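PDB 6DSP: autoinducer 2-binding protein LsrB from Clostridium saccharobutylicum DSM 13864, which binds the quorum-sensing signal autoinducer-2, held in this crystal in the cleft between the two lobes of a periplasmic binding protein fold. Local coordinates for residues A153-W158 with D216-I221; V206-L211 with A232-N237; V307-N312 with G327-P332; V87-V92 with S111-S116; C281-Y286 with I299-V304. One frame throughout, in Å; residues are numbered along the deposited sequence.

In the fold
The chain forms two alpha/beta lobes with the tetrahydrofuran form of autoinducer-2 bound between them. Contacts 1 and 2 belong to the lobe with the four-stranded parallel sheet; they touch through I210 and L211, I210 CG2 lying 4.0 Å from C157 SG, so helix packing continues onto the strands. Contacts 3, 4 and 5 belong to the lobe with the mixed sheet, where 299-304 and 307-312 pair through V307 O and I299 N, while P115 of contact 4 packs on N312 of contact 3. The centres of contacts 1 and 5 are 41 Å apart. The side chains of W158, D112 and L330 come to about 10, 11 and 13 Å from the ligand.

Contact 1: residues A153-W158 with D216-I221; sequences AIKYCW and DIDLII
Y156 with L219, C157 with I220 and W158 with I221 are the paired residues of two parallel strands, the inner pair of the four-stranded sheet in one alpha/beta lobe of this periplasmic binding protein. The backbone ladder runs from L219 N to K155 O, then from C157 N to L219 O (3.2 Å) and from I221 N to C157 O, the last almost straight at 175°. K155 O also accepts from D218 N at 2.8 Å, so two donors grip one carbonyl where the strands begin.

Charged groups finish this outer end. D218 OD2 uses its anti lone pair to accept K155 N at 2.9 Å, standing in for a strand partner, while its OD1 forms a salt bridge with R145. The extended K155 chain suits its half-exposed position: its methylenes run out past D216 and NZ meets OD2 of that residue at 2.8 Å, on the syn side but well out of the carboxylate plane.

Apolar packing fills both faces of the sheet. On one, I221 lies alongside the W158 indole, pointing the same way, with CG2 over the six-membered ring 4.0 Å from its centroid in a CH-pi contact. Y156 OH and W158 NE1 both bond to E176 OE1, which satisfies the polar atoms of two buried aromatics. On the other face C157, I217 and I220 pack against I210 of helix 200-213. C157 SG is turned between the backbone N and the carbonyl carbon (chi1 72°), which brings it to 3.7 Å from I217 CD1.

Contact 2: residues V206-L211 with A232-N237; sequences VGESIL and AQAAQN
The methyl of A234 presses directly on the backbone of the facing helix, with CB 3.4 Å from both G207 C and E208 N. Glycine suits this point because no side chain stands between the two helices, and alanine because its single methyl can sit directly on the G207-E208 backbone. The CA atoms of E208 and A234 are therefore only 5.0 Å apart, and the short axes approach to 8.0 Å while crossing at -56°. One turn further along, L211 reaches over with CD1, which rests 3.7 Å from A235 CA and fills the buried side of the crossing.

E208 combines two roles. Its CG lies against the A234 methyl, and its chain, extended beyond CG, carries the carboxylate on to N237, where OE2 accepts ND2 at 2.9 Å. The donor comes from the anti side and 32° out of the carboxylate plane, although it keeps E208 OE2 close to its own amide plane.

These helices, 200-213 and 227-237, are the crossovers into and out of strand 219-222 in the parallel sheet, the helices of successive beta-alpha-beta units, packed against each other on the same face of the sheet. I210 packs on C157 of that sheet, and Q231 NE2 bonds to G207 O near the crossing.

Behind the N237 amide stands Q233, one helical turn earlier, whose NE2 donates to N237 OD1 at 2.9 Å. This fixes which end of the amide faces E208. Q233 is positioned in turn by a hydrogen bond between its OE1 and the hydroxyl of Y259.

Contact 3: residues V307-N312 with G327-P332; sequences VEVMPN and GVVLLP
The M310 and V328 peptide groups face each other as a hydrogen-bonded antiparallel pair: M310 N donates to V328 O at 2.7 Å and V328 N to M310 O at 2.8 Å. The N312 amide brings OD1 to 3.3 Å from G327 CA. Its polar ends have other partners, OD1 taking R118 NH2 and ND2 meeting S326 OG. Glycine suits position 327, where M310 O also lies 3.3 Å from CA.

Toward the other end direct pairing gives way to water, which donates to E308 O and accepts from L330 N at 2.9 Å. Beside this bridge V307 and the buried V329 cross at about a right angle, with V307 CB 3.8 Å from V329 CG1. M310 CG lies only loosely against L330 CD1.

In the mixed sheet, strand 327-330 lies between 120-123 and 305-311, running antiparallel to the latter, which pairs in turn with edge strand 298-301. Helix 273-288 covers the side carrying V307 and V329, its M279 touching both.

Contact 4: residues V87-V92 with S111-S116; sequences VDAAGV and SDVDPS
A89 and V113 make the close part of this small contact. The A89 methyl points at the loop and lies 3.7 Å from V113 CA, with D112 O slightly farther off. Behind it V92 and V113 cross at about a right angle, V92 CG2 meeting V113 CG1 at 3.8 Å. V113 chi1 of -58° puts CG1 opposite the carbonyl carbon, where it meets V92. The short methyl admits the loop backbone, and the branched valines fill the buried side, where V92 also packs on helix 64-76.

These residues belong to the alpha/beta lobe with the mixed sheet, where helix 89-101 follows strand 81-84 and loop 111-116 follows strand 105-109, both leaving the strand ends that face the ligand cleft. D110, just before the loop, lines the autoinducer-2 pocket, and S111 OG bonds to D167 N, a residue of the same pocket.

On the looser side water replaces direct contact, donating to A89 O at 2.8 Å and accepting from D114 N at 3.0 Å. D114 OD1 accepts S116 N at 3.0 Å, approached from above the carboxylate plane, in an Asx turn that holds this stretch of loop, while OD2 forms a salt bridge with K93. At the beginning of the helix D88 is the N-cap, its OD2 accepting G91 N at 2.9 Å; its OD1 bonds to T164 OG1.

Contact 5: residues C281-Y286 with I299-V304; sequences CYMAYY and IEIPTV
Y282 and I301 run antiparallel as side chains, the isoleucine lying along the phenol ring. I301 CG2 sits over one face, 4.0 Å from the ring centroid and 18° off the normal, while CG1 touches Y282 CD2 at 3.7 Å. P302 crosses the same side chain at about a right angle, its CD 3.5 Å from Y282 OH.

One turn later Y286 likewise has a methyl over its face, I299 CG2, 4.2 Å from the centroid, but the two side chains meet at an oblique angle. Both tyrosines hold CG anti to the backbone N (chi1 -172° and -174°), so both rings leave the helix in the same sense and meet alternate residues of strand 298-301. Helix 273-288 thus packs across the edge strand of the mixed beta sheet in this alpha/beta lobe, the axes 10.4 Å apart with a ring and a branched chain between them.

M283, between the tyrosines in sequence, meets I299 tip to tip, CE to CD1 at 3.8 Å, its bend at chi2 and chi3 leaving SD near I301 CD1. A water links Y282 OH to E300 O, donating to that carbonyl at 2.6 Å. W50 meets the Y282 ring edge-to-face and also packs on I301.

Contact 1: residues A153-W158 with D216-I221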
# COMPACT_ATOMS: atom_id res chain seq x y z
N ALA A 153 -16.66 -6.40 -23.29
CA ALA A 153 -15.89 -7.52 -22.73
C ALA A 153 -14.45 -7.05 -22.50
O ALA A 153 -13.50 -7.46 -23.18
CB ALA A 153 -15.97 -8.72 -23.66
N ILE A 154 -14.31 -6.14 -21.54
CA ILE A 154 -13.02 -5.52 -21.23
C ILE A 154 -12.01 -6.59 -20.85
O ILE A 154 -12.24 -7.37 -19.93
CB ILE A 154 -13.21 -4.50 -20.08
CG1 ILE A 154 -14.14 -3.33 -20.46
CG2 ILE A 154 -11.85 -4.03 -19.49
CD1 ILE A 154 -13.69 -2.52 -21.66
N LYS A 155 -10.86 -6.59 -21.52
CA LYS A 155 -9.77 -7.50 -21.23
C LYS A 155 -8.83 -6.82 -20.24
O LYS A 155 -8.40 -5.68 -20.45
CB LYS A 155 -9.00 -7.83 -22.51
CG LYS A 155 -9.76 -8.78 -23.44
CD LYS A 155 -8.92 -9.18 -24.64
CE LYS A 155 -9.60 -10.28 -25.42
NZ LYS A 155 -8.79 -10.80 -26.54
N TYR A 156 -8.55 -7.50 -19.13
CA TYR A 156 -7.75 -6.84 -18.10
C TYR A 156 -6.90 -7.87 -17.35
O TYR A 156 -7.08 -9.08 -17.47
CB TYR A 156 -8.64 -6.09 -17.10
CG TYR A 156 -9.35 -7.04 -16.16
CD1 TYR A 156 -10.52 -7.71 -16.54
CD2 TYR A 156 -8.84 -7.27 -14.89
CE1 TYR A 156 -11.12 -8.60 -15.67
CE2 TYR A 156 -9.45 -8.16 -14.03
CZ TYR A 156 -10.56 -8.82 -14.42
OH TYR A 156 -11.15 -9.69 -13.55
N CYS A 157 -5.97 -7.35 -16.55
CA CYS A 157 -5.30 -8.18 -15.55
C CYS A 157 -4.75 -7.28 -14.47
O CYS A 157 -4.81 -6.05 -14.57
CB CYS A 157 -4.17 -9.04 -16.16
SG CYS A 157 -2.68 -8.16 -16.67
N TRP A 158 -4.20 -7.91 -13.43
CA TRP A 158 -3.56 -7.24 -12.31
C TRP A 158 -2.05 -7.41 -12.40
O TRP A 158 -1.55 -8.48 -12.80
CB TRP A 158 -4.03 -7.84 -10.97
CG TRP A 158 -5.49 -7.70 -10.69
CD1 TRP A 158 -6.51 -8.41 -11.26
CD2 TRP A 158 -6.09 -6.83 -9.73
NE1 TRP A 158 -7.72 -8.00 -10.73
CE2 TRP A 158 -7.49 -7.04 -9.79
CE3 TRP A 158 -5.59 -5.90 -8.83
CZ2 TRP A 158 -8.38 -6.32 -8.99
CZ3 TRP A 158 -6.46 -5.19 -8.04
CH2 TRP A 158 -7.84 -5.41 -8.10
N ASP A 216 -3.80 -6.71 -27.08
CA ASP A 216 -5.13 -6.10 -27.11
C ASP A 216 -5.74 -5.90 -25.72
O ASP A 216 -6.96 -5.67 -25.61
CB ASP A 216 -6.08 -6.93 -27.98
CG ASP A 216 -6.31 -8.32 -27.43
OD1 ASP A 216 -5.70 -8.71 -26.43
OD2 ASP A 216 -7.08 -9.07 -28.02
N ILE A 217 -4.94 -5.97 -24.67
CA ILE A 217 -5.48 -5.77 -23.33
C ILE A 217 -6.07 -4.35 -23.24
O ILE A 217 -5.54 -3.39 -23.82
CB ILE A 217 -4.39 -6.04 -22.28
CG1 ILE A 217 -5.01 -6.26 -20.90
CG2 ILE A 217 -3.32 -4.93 -22.29
CD1 ILE A 217 -4.02 -6.92 -19.91
N ASP A 218 -7.16 -4.22 -22.46
CA ASP A 218 -7.81 -2.93 -22.30
C ASP A 218 -7.41 -2.20 -21.03
O ASP A 218 -7.36 -0.96 -21.01
CB ASP A 218 -9.34 -3.09 -22.25
CG ASP A 218 -9.93 -3.49 -23.59
OD1 ASP A 218 -9.74 -2.73 -24.57
OD2 ASP A 218 -10.55 -4.57 -23.64
N LEU A 219 -7.14 -2.95 -19.96
CA LEU A 219 -6.96 -2.36 -18.63
C LEU A 219 -5.91 -3.16 -17.89
O LEU A 219 -5.99 -4.40 -17.82
CB LEU A 219 -8.31 -2.47 -17.87
CG LEU A 219 -8.28 -2.15 -16.38
CD1 LEU A 219 -7.88 -0.68 -16.14
CD2 LEU A 219 -9.62 -2.51 -15.76
N ILE A 220 -4.94 -2.46 -17.29
CA ILE A 220 -3.96 -3.11 -16.41
C ILE A 220 -4.05 -2.43 -15.06
O ILE A 220 -3.81 -1.22 -14.97
CB ILE A 220 -2.52 -3.02 -16.97
CG1 ILE A 220 -2.47 -3.49 -18.44
CG2 ILE A 220 -1.57 -3.87 -16.05
CD1 ILE A 220 -1.12 -3.26 -19.10
N ILE A 221 -4.44 -3.19 -14.03
CA ILE A 221 -4.62 -2.64 -12.69
C ILE A 221 -3.32 -2.87 -11.94
O ILE A 221 -2.97 -4.02 -11.63
CB ILE A 221 -5.80 -3.30 -11.94
CG1 ILE A 221 -7.12 -3.17 -12.76
CG2 ILE A 221 -5.95 -2.66 -10.57
CD1 ILE A 221 -8.26 -3.99 -12.15

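Contact 2: residues V206-L211 with A232-N237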
# COMPACT_ATOMS: atom_id res chain seq x y z
N VAL A 206 8.39 -6.52 -16.85
CA VAL A 206 7.10 -7.19 -16.73
C VAL A 206 5.99 -6.40 -17.42
O VAL A 206 5.15 -6.99 -18.12
CB VAL A 206 6.79 -7.46 -15.24
CG1 VAL A 206 5.33 -7.92 -15.05
CG2 VAL A 206 7.73 -8.49 -14.70
N GLY A 207 5.98 -5.07 -17.27
CA GLY A 207 4.99 -4.27 -17.99
C GLY A 207 5.06 -4.49 -19.48
O GLY A 207 4.02 -4.56 -20.17
N GLU A 208 6.28 -4.61 -20.02
CA GLU A 208 6.45 -4.89 -21.45
C GLU A 208 5.97 -6.29 -21.80
O GLU A 208 5.35 -6.49 -22.86
CB GLU A 208 7.93 -4.72 -21.82
CG GLU A 208 8.36 -3.28 -21.72
CD GLU A 208 9.84 -3.07 -21.86
OE1 GLU A 208 10.64 -3.98 -21.51
OE2 GLU A 208 10.19 -1.96 -22.29
N SER A 209 6.23 -7.26 -20.93
CA SER A 209 5.74 -8.63 -21.14
C SER A 209 4.22 -8.67 -21.23
O SER A 209 3.65 -9.39 -22.06
CB SER A 209 6.21 -9.54 -20.00
OG SER A 209 7.62 -9.75 -19.97
N ILE A 210 3.52 -7.94 -20.36
CA ILE A 210 2.06 -7.93 -20.43
C ILE A 210 1.59 -7.39 -21.77
O ILE A 210 0.71 -7.97 -22.41
CB ILE A 210 1.47 -7.11 -19.28
CG1 ILE A 210 1.88 -7.69 -17.93
CG2 ILE A 210 -0.05 -6.99 -19.44
CD1 ILE A 210 1.41 -6.83 -16.76
N LEU A 211 2.18 -6.27 -22.22
CA LEU A 211 1.73 -5.65 -23.45
C LEU A 211 2.12 -6.47 -24.67
O LEU A 211 1.42 -6.42 -25.70
CB LEU A 211 2.29 -4.23 -23.53
CG LEU A 211 1.71 -3.24 -22.51
CD1 LEU A 211 2.54 -1.96 -22.45
CD2 LEU A 211 0.25 -2.93 -22.88
N ALA A 232 3.55 2.17 -16.72
CA ALA A 232 3.46 3.37 -17.54
C ALA A 232 4.70 3.50 -18.43
O ALA A 232 4.61 3.79 -19.63
CB ALA A 232 3.30 4.60 -16.67
N GLN A 233 5.89 3.24 -17.86
CA GLN A 233 7.11 3.30 -18.67
C GLN A 233 7.07 2.26 -19.79
O GLN A 233 7.47 2.54 -20.93
CB GLN A 233 8.31 3.07 -17.76
CG GLN A 233 9.62 3.17 -18.52
CD GLN A 233 9.91 4.59 -18.98
OE1 GLN A 233 9.72 5.55 -18.21
NE2 GLN A 233 10.38 4.74 -20.22
N ALA A 234 6.57 1.06 -19.48
CA ALA A 234 6.46 0.03 -20.51
C ALA A 234 5.56 0.49 -21.65
O ALA A 234 5.86 0.27 -22.83
CB ALA A 234 5.92 -1.26 -19.91
N ALA A 235 4.43 1.12 -21.32
CA ALA A 235 3.52 1.61 -22.34
C ALA A 235 4.21 2.67 -23.18
O ALA A 235 4.14 2.65 -24.41
CB ALA A 235 2.27 2.16 -21.66
N GLN A 236 4.89 3.61 -22.52
CA GLN A 236 5.61 4.64 -23.26
C GLN A 236 6.70 4.03 -24.16
O GLN A 236 6.86 4.43 -25.32
CB GLN A 236 6.19 5.63 -22.26
CG GLN A 236 6.77 6.83 -22.93
CD GLN A 236 7.37 7.73 -21.89
OE1 GLN A 236 6.66 8.42 -21.20
NE2 GLN A 236 8.69 7.68 -21.73
N ASN A 237 7.41 3.02 -23.65
CA ASN A 237 8.41 2.30 -24.46
C ASN A 237 7.81 1.68 -25.71
O ASN A 237 8.49 1.57 -26.74
CB ASN A 237 9.10 1.22 -23.63
CG ASN A 237 10.01 1.77 -22.57
OD1 ASN A 237 10.29 2.96 -22.51
ND2 ASN A 237 10.50 0.89 -21.71

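Contact 3: residues V307-N312 with G327-P332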
# COMPACT_ATOMS: atom_id res chain seq x y z
N VAL A 307 -8.44 9.52 16.38
CA VAL A 307 -8.59 8.26 15.68
C VAL A 307 -9.33 7.28 16.58
O VAL A 307 -9.30 7.39 17.81
CB VAL A 307 -7.24 7.67 15.21
CG1 VAL A 307 -6.53 8.71 14.37
CG2 VAL A 307 -6.39 7.24 16.39
N GLU A 308 -10.03 6.33 15.95
CA GLU A 308 -10.74 5.29 16.67
C GLU A 308 -10.10 3.95 16.34
O GLU A 308 -9.91 3.63 15.17
CB GLU A 308 -12.23 5.28 16.31
CG GLU A 308 -13.01 4.24 17.11
CD GLU A 308 -14.43 4.08 16.65
OE1 GLU A 308 -14.88 4.91 15.83
OE2 GLU A 308 -15.10 3.12 17.10
N VAL A 309 -9.79 3.16 17.37
CA VAL A 309 -9.24 1.83 17.13
C VAL A 309 -10.38 0.87 16.82
O VAL A 309 -11.31 0.70 17.62
CB VAL A 309 -8.43 1.33 18.33
CG1 VAL A 309 -7.77 -0.03 18.03
CG2 VAL A 309 -7.36 2.37 18.69
N MET A 310 -10.31 0.22 15.66
CA MET A 310 -11.32 -0.68 15.13
C MET A 310 -10.90 -2.13 15.32
O MET A 310 -9.71 -2.43 15.44
CB MET A 310 -11.51 -0.44 13.63
CG MET A 310 -11.61 1.03 13.26
SD MET A 310 -12.93 1.88 14.12
CE MET A 310 -14.31 1.01 13.44
N PRO A 311 -11.84 -3.07 15.30
CA PRO A 311 -11.44 -4.49 15.36
C PRO A 311 -10.67 -4.92 14.12
O PRO A 311 -10.81 -4.35 13.03
CB PRO A 311 -12.78 -5.24 15.44
CG PRO A 311 -13.78 -4.30 15.06
CD PRO A 311 -13.29 -2.90 15.21
N ASN A 312 -9.87 -5.97 14.29
CA ASN A 312 -9.07 -6.49 13.19
C ASN A 312 -9.93 -6.89 11.99
O ASN A 312 -9.48 -6.82 10.84
CB ASN A 312 -8.28 -7.70 13.66
CG ASN A 312 -7.15 -7.30 14.58
OD1 ASN A 312 -6.55 -6.23 14.42
ND2 ASN A 312 -6.88 -8.14 15.55
N GLY A 327 -5.78 -4.19 17.13
CA GLY A 327 -6.77 -3.51 16.33
C GLY A 327 -6.17 -2.66 15.23
O GLY A 327 -4.96 -2.66 15.00
N VAL A 328 -7.05 -1.90 14.57
CA VAL A 328 -6.72 -1.20 13.33
C VAL A 328 -7.19 0.25 13.41
O VAL A 328 -8.32 0.53 13.84
CB VAL A 328 -7.43 -1.91 12.14
CG1 VAL A 328 -7.28 -1.12 10.83
CG2 VAL A 328 -6.97 -3.35 11.99
N VAL A 329 -6.35 1.17 12.93
CA VAL A 329 -6.75 2.55 12.70
C VAL A 329 -6.80 2.75 11.19
O VAL A 329 -5.85 2.39 10.49
CB VAL A 329 -5.74 3.52 13.35
CG1 VAL A 329 -6.00 4.94 12.90
CG2 VAL A 329 -5.80 3.39 14.87
N LEU A 330 -7.91 3.28 10.69
CA LEU A 330 -8.12 3.51 9.26
C LEU A 330 -7.92 4.98 8.90
O LEU A 330 -8.47 5.87 9.57
CB LEU A 330 -9.56 3.11 8.89
CG LEU A 330 -9.81 1.60 8.91
CD1 LEU A 330 -11.30 1.25 8.92
CD2 LEU A 330 -9.08 0.91 7.75
N LEU A 331 -7.23 5.25 7.80
CA LEU A 331 -7.20 6.61 7.28
C LEU A 331 -8.61 7.03 6.86
O LEU A 331 -9.35 6.22 6.26
CB LEU A 331 -6.31 6.68 6.05
CG LEU A 331 -4.81 6.49 6.29
CD1 LEU A 331 -4.10 6.78 4.99
CD2 LEU A 331 -4.30 7.37 7.43
N PRO A 332 -9.00 8.28 7.10
CA PRO A 332 -10.35 8.72 6.74
C PRO A 332 -10.57 8.96 5.27
O PRO A 332 -11.73 9.06 4.85
CB PRO A 332 -10.51 10.03 7.53
CG PRO A 332 -9.14 10.55 7.70
CD PRO A 332 -8.28 9.30 7.89
O HOH W 1 -10.01 4.14 12.53

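Contact 4: residues V87-V92 with S111-S116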
# COMPACT_ATOMS: atom_id res chain seq x y z
N VAL A 87 6.46 -7.19 3.78
CA VAL A 87 6.42 -7.76 2.43
C VAL A 87 5.82 -9.16 2.42
O VAL A 87 5.36 -9.61 1.36
CB VAL A 87 7.79 -7.76 1.75
CG1 VAL A 87 8.39 -6.39 1.66
CG2 VAL A 87 8.72 -8.68 2.43
N ASP A 88 5.84 -9.86 3.54
CA ASP A 88 5.29 -11.21 3.68
C ASP A 88 5.07 -11.43 5.16
O ASP A 88 6.05 -11.51 5.95
CB ASP A 88 6.24 -12.28 3.16
CG ASP A 88 5.64 -13.65 3.32
OD1 ASP A 88 4.63 -13.94 2.65
OD2 ASP A 88 6.11 -14.42 4.14
N ALA A 89 3.83 -11.59 5.57
CA ALA A 89 3.55 -11.66 7.00
C ALA A 89 4.19 -12.88 7.62
O ALA A 89 4.79 -12.79 8.70
CB ALA A 89 2.04 -11.66 7.23
N ALA A 90 4.04 -14.05 6.99
CA ALA A 90 4.53 -15.27 7.61
C ALA A 90 6.02 -15.18 7.85
O ALA A 90 6.51 -15.70 8.86
CB ALA A 90 4.18 -16.47 6.73
N GLY A 91 6.76 -14.55 6.95
CA GLY A 91 8.21 -14.48 7.05
C GLY A 91 8.74 -13.56 8.11
O GLY A 91 9.94 -13.60 8.38
N VAL A 92 7.90 -12.75 8.75
CA VAL A 92 8.37 -11.93 9.85
C VAL A 92 7.72 -12.28 11.17
O VAL A 92 8.03 -11.64 12.19
CB VAL A 92 8.22 -10.42 9.57
CG1 VAL A 92 9.16 -10.00 8.46
CG2 VAL A 92 6.76 -10.07 9.29
N SER A 111 0.97 -2.57 5.11
CA SER A 111 0.70 -3.99 4.88
C SER A 111 0.90 -4.75 6.19
O SER A 111 2.00 -4.76 6.76
CB SER A 111 1.60 -4.56 3.78
OG SER A 111 1.14 -5.89 3.55
N ASP A 112 -0.17 -5.39 6.64
CA ASP A 112 -0.26 -5.93 7.99
C ASP A 112 0.44 -7.29 8.09
O ASP A 112 0.91 -7.87 7.09
CB ASP A 112 -1.74 -6.10 8.35
CG ASP A 112 -2.02 -5.95 9.85
OD1 ASP A 112 -1.09 -5.85 10.69
OD2 ASP A 112 -3.22 -5.94 10.18
N VAL A 113 0.56 -7.76 9.34
CA VAL A 113 1.03 -9.10 9.64
C VAL A 113 -0.07 -9.85 10.39
O VAL A 113 -1.17 -9.32 10.58
CB VAL A 113 2.34 -9.07 10.46
CG1 VAL A 113 3.40 -8.32 9.70
CG2 VAL A 113 2.09 -8.41 11.82
N ASP A 114 0.21 -11.06 10.89
CA ASP A 114 -0.76 -11.77 11.71
C ASP A 114 -1.11 -10.87 12.89
O ASP A 114 -0.20 -10.42 13.60
CB ASP A 114 -0.11 -13.07 12.20
CG ASP A 114 -1.04 -13.96 13.01
OD1 ASP A 114 -1.97 -13.45 13.62
OD2 ASP A 114 -0.77 -15.18 13.04
N PRO A 115 -2.39 -10.56 13.12
CA PRO A 115 -2.73 -9.59 14.19
C PRO A 115 -2.35 -10.07 15.58
O PRO A 115 -2.38 -9.27 16.53
CB PRO A 115 -4.25 -9.41 14.03
CG PRO A 115 -4.47 -9.72 12.54
CD PRO A 115 -3.58 -10.90 12.31
N SER A 116 -2.01 -11.36 15.76
CA SER A 116 -1.57 -11.86 17.05
C SER A 116 -0.14 -11.43 17.39
O SER A 116 0.28 -11.58 18.56
CB SER A 116 -1.69 -13.38 17.09
OG SER A 116 -0.70 -13.97 16.24
O HOH W 2 2.77 -12.64 10.69

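Contact 5: residues C281-Y286 with I299-V304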
# COMPACT_ATOMS: atom_id res chain seq x y z
N CYS A 281 3.84 5.54 13.45
CA CYS A 281 4.89 5.79 14.43
C CYS A 281 4.34 6.39 15.71
O CYS A 281 4.81 6.06 16.81
CB CYS A 281 5.95 6.71 13.83
SG CYS A 281 6.92 5.90 12.54
N TYR A 282 3.32 7.26 15.61
CA TYR A 282 2.70 7.80 16.81
C TYR A 282 2.06 6.70 17.67
O TYR A 282 2.21 6.68 18.90
CB TYR A 282 1.64 8.86 16.49
CG TYR A 282 1.17 9.52 17.76
CD1 TYR A 282 1.85 10.61 18.29
CD2 TYR A 282 0.09 9.01 18.49
CE1 TYR A 282 1.46 11.20 19.49
CE2 TYR A 282 -0.31 9.59 19.70
CZ TYR A 282 0.39 10.69 20.19
OH TYR A 282 0.03 11.31 21.37
N MET A 283 1.33 5.77 17.03
CA MET A 283 0.71 4.69 17.80
C MET A 283 1.76 3.86 18.51
O MET A 283 1.58 3.47 19.67
CB MET A 283 -0.16 3.82 16.89
CG MET A 283 -1.38 4.58 16.31
SD MET A 283 -2.44 5.41 17.57
CE MET A 283 -2.94 3.97 18.54
N ALA A 284 2.86 3.54 17.81
CA ALA A 284 3.96 2.80 18.44
C ALA A 284 4.53 3.56 19.64
O ALA A 284 4.73 2.98 20.70
CB ALA A 284 5.03 2.52 17.41
N TYR A 285 4.78 4.86 19.48
CA TYR A 285 5.30 5.70 20.55
C TYR A 285 4.33 5.79 21.71
O TYR A 285 4.72 5.71 22.88
CB TYR A 285 5.57 7.09 19.98
CG TYR A 285 5.59 8.20 21.00
CD1 TYR A 285 6.72 8.44 21.78
CD2 TYR A 285 4.50 9.05 21.14
CE1 TYR A 285 6.75 9.47 22.72
CE2 TYR A 285 4.52 10.09 22.07
CZ TYR A 285 5.64 10.29 22.85
OH TYR A 285 5.65 11.32 23.76
N TYR A 286 3.04 5.93 21.40
CA TYR A 286 2.02 6.08 22.43
C TYR A 286 1.94 4.84 23.29
O TYR A 286 1.88 4.93 24.53
CB TYR A 286 0.68 6.36 21.73
CG TYR A 286 -0.47 6.68 22.64
CD1 TYR A 286 -0.61 7.93 23.19
CD2 TYR A 286 -1.43 5.73 22.92
CE1 TYR A 286 -1.67 8.24 24.03
CE2 TYR A 286 -2.51 6.02 23.74
CZ TYR A 286 -2.63 7.30 24.30
OH TYR A 286 -3.68 7.65 25.13
N ILE A 299 -8.30 8.14 20.37
CA ILE A 299 -7.02 8.71 20.77
C ILE A 299 -6.78 9.98 19.97
O ILE A 299 -6.87 9.96 18.74
CB ILE A 299 -5.89 7.69 20.57
CG1 ILE A 299 -6.14 6.49 21.49
CG2 ILE A 299 -4.52 8.33 20.84
CD1 ILE A 299 -5.51 5.24 21.00
N GLU A 300 -6.47 11.07 20.67
CA GLU A 300 -6.18 12.34 20.03
C GLU A 300 -4.70 12.38 19.67
O GLU A 300 -3.84 12.45 20.55
CB GLU A 300 -6.53 13.50 20.97
CG GLU A 300 -6.01 14.84 20.52
CD GLU A 300 -6.53 15.24 19.15
OE1 GLU A 300 -5.72 15.74 18.33
OE2 GLU A 300 -7.74 15.07 18.90
N ILE A 301 -4.39 12.32 18.38
CA ILE A 301 -3.02 12.44 17.89
C ILE A 301 -2.75 13.92 17.62
O ILE A 301 -3.33 14.47 16.67
CB ILE A 301 -2.81 11.59 16.63
CG1 ILE A 301 -3.11 10.12 16.96
CG2 ILE A 301 -1.40 11.78 16.09
CD1 ILE A 301 -2.91 9.19 15.78
N PRO A 302 -1.89 14.58 18.39
CA PRO A 302 -1.74 16.03 18.27
C PRO A 302 -1.43 16.44 16.83
O PRO A 302 -0.55 15.87 16.19
CB PRO A 302 -0.57 16.36 19.20
CG PRO A 302 -0.53 15.23 20.17
CD PRO A 302 -0.98 14.01 19.40
N THR A 303 -2.15 17.45 16.35
CA THR A 303 -2.04 18.05 15.01
C THR A 303 -2.52 17.15 13.87
O THR A 303 -2.45 17.57 12.71
CB THR A 303 -0.65 18.62 14.69
OG1 THR A 303 0.25 17.57 14.33
CG2 THR A 303 -0.09 19.37 15.89
N VAL A 304 -3.00 15.95 14.16
CA VAL A 304 -3.57 15.06 13.16
C VAL A 304 -5.07 14.92 13.33
O VAL A 304 -5.83 15.14 12.40
CB VAL A 304 -2.87 13.68 13.18
CG1 VAL A 304 -3.59 12.73 12.24
CG2 VAL A 304 -1.41 13.84 12.79
O HOH W 3 -2.49 11.25 22.43